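Local coordinates for hypothetical membrane protein (Corynebacterium glutamicum, PDB 6JSB) that binds heme b through its HtaA domain and probably passes it on within the heme-uptake machinery of the corynebacterial cell envelope, at residues S15-F20 with E179-A184; G74-G79 with I96-F101; V106-N111 with E148-T153. One frame throughout, in Å; residues are numbered along the deposited sequence.

Contact 1: S15-F20 with E179-A184. With HEM (protoporphyrin IX containing Fe), chain C.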
loop_
_atom_site.group_PDB
_atom_site.type_symbol
_atom_site.label_atom_id
_atom_site.label_comp_id
_atom_site.label_asym_id
_atom_site.label_seq_id
_atom_site.Cartn_x
_atom_site.Cartn_y
_atom_site.Cartn_z
ATOM N N SER A 15 -1.413 7.090 1.581
ATOM C CA SER A 15 -1.471 7.426 0.146
ATOM C C SER A 15 -0.405 6.714 -0.685
ATOM O O SER A 15 -0.328 6.948 -1.880
ATOM C CB SER A 15 -1.270 8.941 -0.066
ATOM O OG SER A 15 -2.247 9.632 0.690
ATOM N N VAL A 16 0.418 5.872 -0.068
ATOM C CA VAL A 16 1.528 5.119 -0.655
ATOM C C VAL A 16 2.698 6.066 -0.921
ATOM O O VAL A 16 3.751 5.971 -0.269
ATOM C CB VAL A 16 1.090 4.329 -1.935
ATOM C CG1 VAL A 16 2.266 3.498 -2.453
ATOM C CG2 VAL A 16 -0.054 3.351 -1.556
ATOM N N ARG A 17 2.533 7.001 -1.867
ATOM C CA ARG A 17 3.467 8.095 -2.060
ATOM C C ARG A 17 2.832 9.137 -3.004
ATOM O O ARG A 17 2.507 8.782 -4.143
ATOM C CB ARG A 17 4.779 7.552 -2.633
ATOM C CG ARG A 17 5.805 8.567 -2.987
ATOM C CD ARG A 17 6.678 9.145 -1.832
ATOM N NE ARG A 17 7.440 10.185 -2.540
ATOM C CZ ARG A 17 8.750 10.221 -2.704
ATOM N NH1 ARG A 17 9.512 9.337 -2.036
ATOM N NH2 ARG A 17 9.284 11.189 -3.467
ATOM N N GLU A 18 2.636 10.398 -2.548
ATOM C CA GLU A 18 1.905 11.351 -3.409
ATOM C C GLU A 18 2.598 11.549 -4.737
ATOM O O GLU A 18 1.926 11.638 -5.788
ATOM C CB GLU A 18 1.736 12.702 -2.728
ATOM C CG GLU A 18 0.837 12.617 -1.524
ATOM C CD GLU A 18 0.862 13.908 -0.726
ATOM O OE1 GLU A 18 -0.095 14.113 0.022
ATOM O OE2 GLU A 18 1.838 14.662 -0.786
ATOM N N SER A 19 3.944 11.658 -4.726
ATOM C CA SER A 19 4.615 11.963 -5.990
ATOM C C SER A 19 4.543 10.763 -6.931
ATOM O O SER A 19 4.631 10.942 -8.143
ATOM C CB SER A 19 6.073 12.416 -5.722
ATOM O OG SER A 19 6.878 11.372 -5.105
ATOM N N PHE A 20 4.309 9.553 -6.383
ATOM C CA PHE A 20 4.185 8.375 -7.248
ATOM C C PHE A 20 2.823 8.422 -7.939
ATOM O O PHE A 20 2.710 8.219 -9.157
ATOM C CB PHE A 20 4.317 7.076 -6.433
ATOM C CG PHE A 20 4.150 5.864 -7.317
ATOM C CD1 PHE A 20 5.130 5.567 -8.281
ATOM C CD2 PHE A 20 3.035 5.078 -7.185
ATOM C CE1 PHE A 20 4.958 4.462 -9.137
ATOM C CE2 PHE A 20 2.855 3.945 -8.012
ATOM C CZ PHE A 20 3.822 3.660 -8.998
ATOM N N GLU A 179 16.940 2.545 -1.176
ATOM C CA GLU A 179 16.590 2.057 0.147
ATOM C C GLU A 179 16.584 3.219 1.145
ATOM O O GLU A 179 17.450 4.104 1.106
ATOM C CB GLU A 179 17.624 0.982 0.546
ATOM C CG GLU A 179 17.353 0.328 1.817
ATOM C CD GLU A 179 18.449 -0.723 2.073
ATOM O OE1 GLU A 179 19.073 -1.195 1.091
ATOM O OE2 GLU A 179 18.657 -1.042 3.241
ATOM N N GLY A 180 15.611 3.211 2.038
ATOM C CA GLY A 180 15.442 4.286 3.013
ATOM C C GLY A 180 14.593 5.454 2.506
ATOM O O GLY A 180 14.323 6.371 3.290
ATOM N N GLU A 181 14.145 5.421 1.254
ATOM C CA GLU A 181 13.346 6.551 0.734
ATOM C C GLU A 181 12.057 6.711 1.532
ATOM O O GLU A 181 11.329 5.739 1.787
ATOM C CB GLU A 181 13.013 6.259 -0.725
ATOM C CG GLU A 181 12.141 7.409 -1.365
ATOM C CD GLU A 181 12.977 8.605 -1.825
ATOM O OE1 GLU A 181 14.249 8.594 -1.733
ATOM O OE2 GLU A 181 12.341 9.617 -2.272
ATOM N N ALA A 182 11.710 7.970 1.873
ATOM C CA ALA A 182 10.470 8.161 2.608
ATOM C C ALA A 182 9.284 7.841 1.713
ATOM O O ALA A 182 9.285 8.172 0.531
ATOM C CB ALA A 182 10.411 9.615 3.075
ATOM N N LEU A 183 8.296 7.162 2.260
ATOM C CA LEU A 183 7.031 6.975 1.543
ATOM C C LEU A 183 5.970 7.834 2.239
ATOM O O LEU A 183 6.255 8.662 3.126
ATOM C CB LEU A 183 6.625 5.507 1.512
ATOM C CG LEU A 183 7.684 4.598 0.833
ATOM C CD1 LEU A 183 7.136 3.184 0.921
ATOM C CD2 LEU A 183 7.959 5.013 -0.639
ATOM N N ALA A 184 4.733 7.671 1.799
ATOM C CA ALA A 184 3.681 8.455 2.458
ATOM C C ALA A 184 3.530 8.021 3.915
ATOM O O ALA A 184 3.671 6.854 4.244
ATOM C CB ALA A 184 2.316 8.220 1.757
HETATM C CHA HEM C . 9.714 7.900 -12.207
HETATM C CHB HEM C . 9.787 6.813 -16.930
HETATM C CHC HEM C . 8.888 2.149 -15.773
HETATM C CHD HEM C . 8.483 3.337 -11.037
HETATM C C1A HEM C . 9.885 7.968 -13.575
HETATM C C2A HEM C . 10.371 9.151 -14.260
HETATM C C3A HEM C . 10.393 8.887 -15.588
HETATM C C4A HEM C . 9.924 7.511 -15.745
HETATM C CMA HEM C . 10.831 9.836 -16.745
HETATM C CAA HEM C . 10.786 10.452 -13.540
HETATM C CBA HEM C . 9.614 11.422 -13.514
HETATM C CGA HEM C . 9.904 12.527 -12.523
HETATM O O1A HEM C . 9.088 13.489 -12.460
HETATM O O2A HEM C . 10.942 12.422 -11.796
HETATM C C1B HEM C . 9.544 5.471 -17.019
HETATM C C2B HEM C . 9.481 4.710 -18.268
HETATM C C3B HEM C . 9.242 3.423 -17.958
HETATM C C4B HEM C . 9.109 3.311 -16.500
HETATM C CMB HEM C . 9.723 5.372 -19.654
HETATM C CAB HEM C . 9.079 2.189 -18.895
HETATM C CBB HEM C . 8.760 2.325 -20.186
HETATM C C1C HEM C . 8.686 2.052 -14.392
HETATM C C2C HEM C . 8.358 0.844 -13.672
HETATM C C3C HEM C . 8.195 1.161 -12.366
HETATM C C4C HEM C . 8.488 2.584 -12.215
HETATM C CMC HEM C . 8.098 -0.543 -14.315
HETATM C CAC HEM C . 7.785 0.139 -11.320
HETATM C CBC HEM C . 7.057 0.547 -10.290
HETATM C C1D HEM C . 8.799 4.677 -10.966
HETATM C C2D HEM C . 8.858 5.437 -9.737
HETATM C C3D HEM C . 9.198 6.710 -10.031
HETATM C C4D HEM C . 9.344 6.805 -11.474
HETATM C CMD HEM C . 8.630 4.806 -8.347
HETATM C CAD HEM C . 9.376 7.871 -9.003
HETATM C CBD HEM C . 8.033 8.646 -8.984
HETATM C CGD HEM C . 8.171 9.761 -7.949
HETATM O O1D HEM C . 8.903 10.758 -8.273
HETATM O O2D HEM C . 7.565 9.599 -6.833
HETATM N NA HEM C . 9.630 6.941 -14.508
HETATM N NB HEM C . 9.273 4.594 -15.990
HETATM N NC HEM C . 8.780 3.091 -13.460
HETATM N ND HEM C . 9.075 5.551 -11.982
HETATM FE FE HEM C . 8.926 4.999 -13.987
#
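Arg17, at the N-cap of helix 18-24, reaches across to loop 179-184, and its guanidinium does most of the joining. CG stands anti to the backbone N (chi1 175°) and the chain bends at the next bond, so that CD runs past CA of Leu183 and the NH1 corner arrives between two acceptors. One is the carboxylate of Glu181: Arg17 NH1 lies 2.9 Å from Glu181 OE2 in a nearly straight salt bridge that uses the anti lone pair of that oxygen, with the two flat groups only 17° from coplanar. The other is the backbone of Ala182, whose O sits 2.8 Å from Arg17 NH1; the carbonyl points almost straight at the nitrogen but lies tilted from the guanidinium plane, and the bond is more bent. Glu181 meets the arginine at about a right angle, its own chain also kinked at chi2.

This is the propionate end of the heme pocket of the HtaA domain. On the far side of the guanidinium, NE and NH2 of Arg17 each make a weak bond to Ser19 OG, and that hydroxyl donates to one heme propionate, Ser19 OG to O2D being 2.6 Å. Arg17 thus probably helps, as a second-shell group, to position the serine, while O2D itself lies over one face of the guanidinium, where the positive charge would probably favour the ionised propionate. Tyr177, which also hydrogen-bonds to the heme, packs against both Arg17 and Ser19. Phe20, one residue on, brings CD1 to 3.6 Å from the heme methyl CMD.

Nearer the strands the backbones pair once, Ala184 N donating to Val16 O at 2.9 Å, and the methyl of Ala184 nestles against the same peptide, with CB 3.3 Å from Val16 O.

Contact 2: G74-G79 with I96-F101. With HEM (protoporphyrin IX containing Fe), chain C.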
loop_
_atom_site.group_PDB
_atom_site.type_symbol
_atom_site.label_atom_id
_atom_site.label_comp_id
_atom_site.label_asym_id
_atom_site.label_seq_id
_atom_site.Cartn_x
_atom_site.Cartn_y
_atom_site.Cartn_z
ATOM N N GLY A 74 -7.190 -3.490 -1.836
ATOM C CA GLY A 74 -6.184 -3.587 -2.885
ATOM C C GLY A 74 -6.169 -2.317 -3.705
ATOM O O GLY A 74 -7.199 -1.658 -3.876
ATOM N N VAL A 75 -4.980 -1.979 -4.215
ATOM C CA VAL A 75 -4.826 -0.865 -5.161
ATOM C C VAL A 75 -3.956 -1.336 -6.321
ATOM O O VAL A 75 -2.944 -1.999 -6.100
ATOM C CB VAL A 75 -4.189 0.370 -4.497
ATOM C CG1 VAL A 75 -3.992 1.452 -5.539
ATOM C CG2 VAL A 75 -5.077 0.876 -3.335
ATOM N N HIS A 76 -4.340 -0.978 -7.554
ATOM C CA HIS A 76 -3.635 -1.449 -8.757
ATOM C C HIS A 76 -3.260 -0.218 -9.566
ATOM O O HIS A 76 -4.158 0.559 -9.944
ATOM C CB HIS A 76 -4.585 -2.340 -9.579
ATOM C CG HIS A 76 -3.957 -3.000 -10.763
ATOM N ND1 HIS A 76 -4.708 -3.382 -11.858
ATOM C CD2 HIS A 76 -2.679 -3.359 -11.028
ATOM C CE1 HIS A 76 -3.911 -3.954 -12.753
ATOM N NE2 HIS A 76 -2.676 -3.968 -12.274
ATOM N N TRP A 77 -1.970 -0.046 -9.878
ATOM C CA TRP A 77 -1.512 1.051 -10.736
ATOM C C TRP A 77 -1.018 0.487 -12.071
ATOM O O TRP A 77 -0.286 -0.519 -12.089
ATOM C CB TRP A 77 -0.319 1.772 -10.127
ATOM C CG TRP A 77 -0.515 2.483 -8.808
ATOM C CD1 TRP A 77 -0.592 3.852 -8.637
ATOM C CD2 TRP A 77 -0.495 1.908 -7.487
ATOM N NE1 TRP A 77 -0.675 4.152 -7.293
ATOM C CE2 TRP A 77 -0.643 2.968 -6.569
ATOM C CE3 TRP A 77 -0.416 0.575 -6.997
ATOM C CZ2 TRP A 77 -0.651 2.758 -5.171
ATOM C CZ3 TRP A 77 -0.431 0.360 -5.638
ATOM C CH2 TRP A 77 -0.567 1.450 -4.722
ATOM N N THR A 78 -1.348 1.163 -13.175
ATOM C CA THR A 78 -0.887 0.692 -14.483
ATOM C C THR A 78 -0.458 1.897 -15.317
ATOM O O THR A 78 -1.176 2.898 -15.395
ATOM C CB THR A 78 -2.000 -0.065 -15.249
ATOM O OG1 THR A 78 -3.261 0.575 -15.086
ATOM C CG2 THR A 78 -2.155 -1.509 -14.679
ATOM N N GLY A 79 0.698 1.780 -15.960
ATOM C CA GLY A 79 1.153 2.803 -16.896
ATOM C C GLY A 79 2.193 2.276 -17.882
ATOM O O GLY A 79 2.548 1.094 -17.893
ATOM N N ILE A 96 3.966 -1.735 -18.985
ATOM C CA ILE A 96 5.322 -1.980 -18.447
ATOM C C ILE A 96 5.379 -1.755 -16.948
ATOM O O ILE A 96 6.102 -2.471 -16.226
ATOM C CB ILE A 96 6.342 -1.113 -19.198
ATOM C CG1 ILE A 96 6.426 -1.671 -20.644
ATOM C CG2 ILE A 96 7.688 -1.212 -18.491
ATOM C CD1 ILE A 96 7.221 -0.756 -21.620
ATOM N N LEU A 97 4.675 -0.737 -16.445
ATOM C CA LEU A 97 4.535 -0.500 -15.024
ATOM C C LEU A 97 3.190 -1.110 -14.635
ATOM O O LEU A 97 2.120 -0.702 -15.138
ATOM C CB LEU A 97 4.621 0.999 -14.692
ATOM C CG LEU A 97 4.666 1.335 -13.203
ATOM C CD1 LEU A 97 5.060 2.813 -13.155
ATOM C CD2 LEU A 97 3.287 1.112 -12.523
ATOM N N ASP A 98 3.228 -2.145 -13.796
ATOM C CA ASP A 98 1.977 -2.812 -13.421
ATOM C C ASP A 98 2.179 -3.315 -11.997
ATOM O O ASP A 98 2.899 -4.295 -11.775
ATOM C CB ASP A 98 1.660 -3.951 -14.404
ATOM C CG ASP A 98 0.270 -4.534 -14.220
ATOM O OD1 ASP A 98 -0.213 -4.619 -13.068
ATOM O OD2 ASP A 98 -0.353 -4.987 -15.241
ATOM N N LEU A 99 1.602 -2.587 -11.056
ATOM C CA LEU A 99 1.913 -2.711 -9.623
ATOM C C LEU A 99 0.620 -2.891 -8.827
ATOM O O LEU A 99 -0.360 -2.169 -9.046
ATOM C CB LEU A 99 2.603 -1.410 -9.148
ATOM C CG LEU A 99 2.762 -1.259 -7.628
ATOM C CD1 LEU A 99 3.731 -2.281 -7.007
ATOM C CD2 LEU A 99 3.308 0.160 -7.339
ATOM N N ASP A 100 0.602 -3.838 -7.901
ATOM C CA ASP A 100 -0.592 -4.068 -7.102
ATOM C C ASP A 100 -0.162 -4.274 -5.663
ATOM O O ASP A 100 0.763 -5.065 -5.416
ATOM C CB ASP A 100 -1.326 -5.300 -7.588
ATOM C CG ASP A 100 -2.689 -5.418 -6.985
ATOM O OD1 ASP A 100 -3.700 -5.023 -7.640
ATOM O OD2 ASP A 100 -2.794 -5.941 -5.853
ATOM N N PHE A 101 -0.760 -3.531 -4.719
ATOM C CA PHE A 101 -0.548 -3.736 -3.288
ATOM C C PHE A 101 -1.866 -4.171 -2.672
ATOM O O PHE A 101 -2.882 -3.520 -2.900
ATOM C CB PHE A 101 -0.108 -2.441 -2.582
ATOM C CG PHE A 101 1.317 -2.005 -2.850
ATOM C CD1 PHE A 101 2.317 -2.920 -3.046
ATOM C CD2 PHE A 101 1.689 -0.690 -2.735
ATOM C CE1 PHE A 101 3.675 -2.505 -3.191
ATOM C CE2 PHE A 101 3.042 -0.273 -2.936
ATOM C CZ PHE A 101 4.019 -1.190 -3.166
HETATM C CHA HEM C . 9.714 7.900 -12.207
HETATM C CHB HEM C . 9.787 6.813 -16.930
HETATM C CHC HEM C . 8.888 2.149 -15.773
HETATM C CHD HEM C . 8.483 3.337 -11.037
HETATM C C1A HEM C . 9.885 7.968 -13.575
HETATM C C2A HEM C . 10.371 9.151 -14.260
HETATM C C3A HEM C . 10.393 8.887 -15.588
HETATM C C4A HEM C . 9.924 7.511 -15.745
HETATM C CMA HEM C . 10.831 9.836 -16.745
HETATM C CAA HEM C . 10.786 10.452 -13.540
HETATM C CBA HEM C . 9.614 11.422 -13.514
HETATM C CGA HEM C . 9.904 12.527 -12.523
HETATM O O1A HEM C . 9.088 13.489 -12.460
HETATM O O2A HEM C . 10.942 12.422 -11.796
HETATM C C1B HEM C . 9.544 5.471 -17.019
HETATM C C2B HEM C . 9.481 4.710 -18.268
HETATM C C3B HEM C . 9.242 3.423 -17.958
HETATM C C4B HEM C . 9.109 3.311 -16.500
HETATM C CMB HEM C . 9.723 5.372 -19.654
HETATM C CAB HEM C . 9.079 2.189 -18.895
HETATM C CBB HEM C . 8.760 2.325 -20.186
HETATM C C1C HEM C . 8.686 2.052 -14.392
HETATM C C2C HEM C . 8.358 0.844 -13.672
HETATM C C3C HEM C . 8.195 1.161 -12.366
HETATM C C4C HEM C . 8.488 2.584 -12.215
HETATM C CMC HEM C . 8.098 -0.543 -14.315
HETATM C CAC HEM C . 7.785 0.139 -11.320
HETATM C CBC HEM C . 7.057 0.547 -10.290
HETATM C C1D HEM C . 8.799 4.677 -10.966
HETATM C C2D HEM C . 8.858 5.437 -9.737
HETATM C C3D HEM C . 9.198 6.710 -10.031
HETATM C C4D HEM C . 9.344 6.805 -11.474
HETATM C CMD HEM C . 8.630 4.806 -8.347
HETATM C CAD HEM C . 9.376 7.871 -9.003
HETATM C CBD HEM C . 8.033 8.646 -8.984
HETATM C CGD HEM C . 8.171 9.761 -7.949
HETATM O O1D HEM C . 8.903 10.758 -8.273
HETATM O O2D HEM C . 7.565 9.599 -6.833
HETATM N NA HEM C . 9.630 6.941 -14.508
HETATM N NB HEM C . 9.273 4.594 -15.990
HETATM N NC HEM C . 8.780 3.091 -13.460
HETATM N ND HEM C . 9.075 5.551 -11.982
HETATM FE FE HEM C . 8.926 4.999 -13.987
#
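Val75 pairs with Phe101, Trp77 with Leu99 and Gly79 with Leu97, each through two backbone hydrogen bonds, as antiparallel hydrogen-bonded pairs; His76 with Asp100 and Thr78 with Asp98 are the non-hydrogen-bonded pairs between them. At the heme end, Ile96 and Leu97 both face Gly79, a classic beta bulge where the chain turns a corner.

The polar side-chain contacts lie on the face that carries His76, Asp98 and Asp100. His76 NE2 donates to Asp98 OD1 at 2.7 Å, the oxygen lying in the plane of the imidazole, whereas the nitrogen sits 36° above the carboxylate plane. With CG anti to its backbone N (chi1 -174°), the histidine leans across to this diagonal neighbour, and its edge also passes Leu99 O, 3.3 Å from His76 CD2. Asp100 turns its carboxylate to Arg43 in a salt bridge.

Apolar packing fills the other face. The Trp77 indole is sandwiched near its rim between Val75 CG1, 3.4 Å above one side of the ring plane, and Leu99 CD2 on the opposite side. Trp77 CH2 touches Phe101 CD2 at 3.7 Å, the two ring planes 80° apart.

The heme is met at the bulge: Leu97 CD1 lies 3.6 Å from heme C4C, and Ile96 CG2 is 3.7 Å from CAB of a vinyl group.

Helix 18-24 lies over the apolar face, with Phe20 edge-to-face on Trp77, Asn21 accepting from Trp77 NE1, and the iron ligand Tyr23 against Leu97. Strand 39-43 flanks 74-79, and strand 112-122 flanks 96-101.

Contact 3: V106-N111 with E148-T153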
loop_
_atom_site.group_PDB
_atom_site.type_symbol
_atom_site.label_atom_id
_atom_site.label_comp_id
_atom_site.label_asym_id
_atom_site.label_seq_id
_atom_site.Cartn_x
_atom_site.Cartn_y
_atom_site.Cartn_z
ATOM N N VAL A 106 0.144 -3.821 9.515
ATOM C CA VAL A 106 1.058 -2.980 10.284
ATOM C C VAL A 106 1.528 -3.783 11.492
ATOM O O VAL A 106 0.749 -4.014 12.422
ATOM C CB VAL A 106 0.363 -1.688 10.701
ATOM C CG1 VAL A 106 1.295 -0.901 11.573
ATOM C CG2 VAL A 106 -0.071 -0.889 9.448
ATOM N N LYS A 107 2.771 -4.261 11.460
ATOM C CA LYS A 107 3.357 -4.912 12.634
ATOM C C LYS A 107 3.922 -3.802 13.497
ATOM O O LYS A 107 4.326 -2.749 12.975
ATOM C CB LYS A 107 4.475 -5.861 12.202
ATOM C CG LYS A 107 3.954 -7.019 11.390
ATOM C CD LYS A 107 4.439 -8.315 12.001
ATOM C CE LYS A 107 5.949 -8.271 12.156
ATOM N NZ LYS A 107 6.479 -9.438 12.916
ATOM N N PHE A 108 3.821 -3.952 14.820
ATOM C CA PHE A 108 4.338 -2.886 15.658
ATOM C C PHE A 108 4.896 -3.461 16.957
ATOM O O PHE A 108 4.535 -4.550 17.422
ATOM C CB PHE A 108 3.232 -1.820 15.985
ATOM C CG PHE A 108 2.096 -2.372 16.740
ATOM C CD1 PHE A 108 2.173 -2.485 18.146
ATOM C CD2 PHE A 108 0.971 -2.872 16.085
ATOM C CE1 PHE A 108 1.128 -3.047 18.844
ATOM C CE2 PHE A 108 -0.100 -3.431 16.792
ATOM C CZ PHE A 108 -0.002 -3.500 18.194
ATOM N N ASP A 109 5.792 -2.684 17.529
ATOM C CA ASP A 109 6.371 -2.959 18.859
ATOM C C ASP A 109 6.685 -1.577 19.430
ATOM O O ASP A 109 7.657 -0.932 18.995
ATOM C CB ASP A 109 7.610 -3.810 18.689
ATOM C CG ASP A 109 8.335 -4.045 19.967
ATOM O OD1 ASP A 109 7.780 -3.763 21.044
ATOM O OD2 ASP A 109 9.456 -4.553 19.859
ATOM N N GLY A 110 5.815 -1.096 20.318
ATOM C CA GLY A 110 6.040 0.231 20.896
ATOM C C GLY A 110 5.807 1.246 19.783
ATOM O O GLY A 110 4.771 1.203 19.115
ATOM N N ASN A 111 6.777 2.138 19.558
ATOM C CA ASN A 111 6.626 3.176 18.534
ATOM C C ASN A 111 7.336 2.823 17.233
ATOM O O ASN A 111 7.573 3.721 16.389
ATOM C CB ASN A 111 7.143 4.518 19.066
ATOM C CG ASN A 111 8.660 4.545 19.237
ATOM O OD1 ASN A 111 9.343 3.520 19.178
ATOM N ND2 ASN A 111 9.193 5.729 19.478
ATOM N N GLU A 148 3.812 7.875 18.708
ATOM C CA GLU A 148 3.632 7.418 20.073
ATOM C C GLU A 148 3.601 5.904 20.034
ATOM O O GLU A 148 3.356 5.324 18.985
ATOM C CB GLU A 148 2.335 8.010 20.676
ATOM C CG GLU A 148 1.074 7.334 20.361
ATOM C CD GLU A 148 -0.057 7.973 21.214
ATOM O OE1 GLU A 148 -0.617 7.391 22.203
ATOM O OE2 GLU A 148 -0.303 9.131 20.950
ATOM N N PRO A 149 3.880 5.238 21.137
ATOM C CA PRO A 149 3.753 3.771 21.120
ATOM C C PRO A 149 2.313 3.325 20.861
ATOM O O PRO A 149 1.346 3.930 21.344
ATOM C CB PRO A 149 4.220 3.355 22.536
ATOM C CG PRO A 149 4.988 4.541 23.059
ATOM C CD PRO A 149 4.353 5.772 22.425
ATOM N N ILE A 150 2.158 2.235 20.116
ATOM C CA ILE A 150 0.846 1.674 19.784
ATOM C C ILE A 150 0.354 0.839 20.957
ATOM O O ILE A 150 1.016 -0.142 21.330
ATOM C CB ILE A 150 0.918 0.792 18.528
ATOM C CG1 ILE A 150 1.581 1.526 17.367
ATOM C CG2 ILE A 150 -0.486 0.347 18.181
ATOM C CD1 ILE A 150 0.818 2.726 16.990
ATOM N N ASP A 151 -0.790 1.216 21.532
ATOM C CA ASP A 151 -1.372 0.542 22.697
ATOM C C ASP A 151 -2.817 0.178 22.347
ATOM O O ASP A 151 -3.718 1.027 22.425
ATOM C CB ASP A 151 -1.300 1.459 23.919
ATOM C CG ASP A 151 -1.960 0.847 25.155
ATOM O OD1 ASP A 151 -2.364 -0.336 25.106
ATOM O OD2 ASP A 151 -2.083 1.573 26.176
ATOM N N LEU A 152 -3.054 -1.085 21.938
ATOM C CA LEU A 152 -4.410 -1.443 21.497
ATOM C C LEU A 152 -5.357 -1.723 22.672
ATOM O O LEU A 152 -6.502 -2.137 22.453
ATOM C CB LEU A 152 -4.361 -2.641 20.546
ATOM C CG LEU A 152 -3.495 -2.459 19.302
ATOM C CD1 LEU A 152 -3.501 -3.760 18.505
ATOM C CD2 LEU A 152 -4.014 -1.288 18.487
ATOM N N THR A 153 -4.918 -1.486 23.901
ATOM C CA THR A 153 -5.864 -1.536 25.016
ATOM C C THR A 153 -6.516 -0.187 25.220
ATOM O O THR A 153 -7.463 -0.083 26.010
ATOM C CB THR A 153 -5.210 -2.007 26.324
ATOM O OG1 THR A 153 -4.248 -1.048 26.797
ATOM C CG2 THR A 153 -4.571 -3.408 26.160
#
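Phe108 holds CG between its backbone N and carbonyl carbon (chi1 62°), which turns the ring toward loop 148-153; Ile150 sets CG2 anti to its own N, and that methyl comes down on the face of the ring. Ile150 CG2 sits 3.7 Å from the Phe108 centroid and only 6° off the ring normal, a CH-pi contact close to the centre of the ring. The branch point follows it in toward one side, with Ile150 CB 3.5 Å from Phe108 CD1. Ile150 is modelled in two conformers, so the CH-pi contact, seen with one of them, is less certain.

Leu152 CD1 meets the far rim near the ring plane, 3.5 Å from Phe108 CZ, so the phenyl is touched on a face and at an edge by two residues of one loop.

The contact joins the end of strand 95-109, where the chain turns back into strand 112-122, to the loop between strands 139-146 and 156-165 in the antiparallel sheet of the HtaA domain. Gly110, at the turn, has positive phi, a backbone shape that favours glycine. Gly110 O accepts from Ile150 N at 3.0 Å, a straight bond at the hydrogen (169°) although the donor stands well above the carbonyl plane. Pro149 CA adds a CH contact to Gly110 O at 3.4 Å.

Beyond the ring the loop holds its own shape by an Asx turn: Asp151 OD1 accepts from Thr153 N at 3.0 Å and also from the Thr153 hydroxyl. Leu152 also touches Leu190 and Asn192 of strand 186-198, and a bound calcium ion lies near the Glu148 side chain.

How the contacts relate
From the N terminus, strand 2-14 leads into 15-20, the first half of contact 1, whose partner 179-184 arrives only after most of the domain has been built. Contact 1 therefore closes the widest loop, and the other two nest within it in series: contact 2 closes 16 residues between strands 68-81 and 95-109, then contact 3 closes 36. Contacts 2 and 3 share strand 95-109, yet their centres are about 30 Å apart, on opposite sides of the centre of the chain. Contacts 1 and 2 touch directly, through Val16 and Phe20 against Trp77, Leu99 and Phe101, and both reach the heme. Contact 3 ties the end of strand 95-109 and its turn to loop 148-153 at the other end of the sheet.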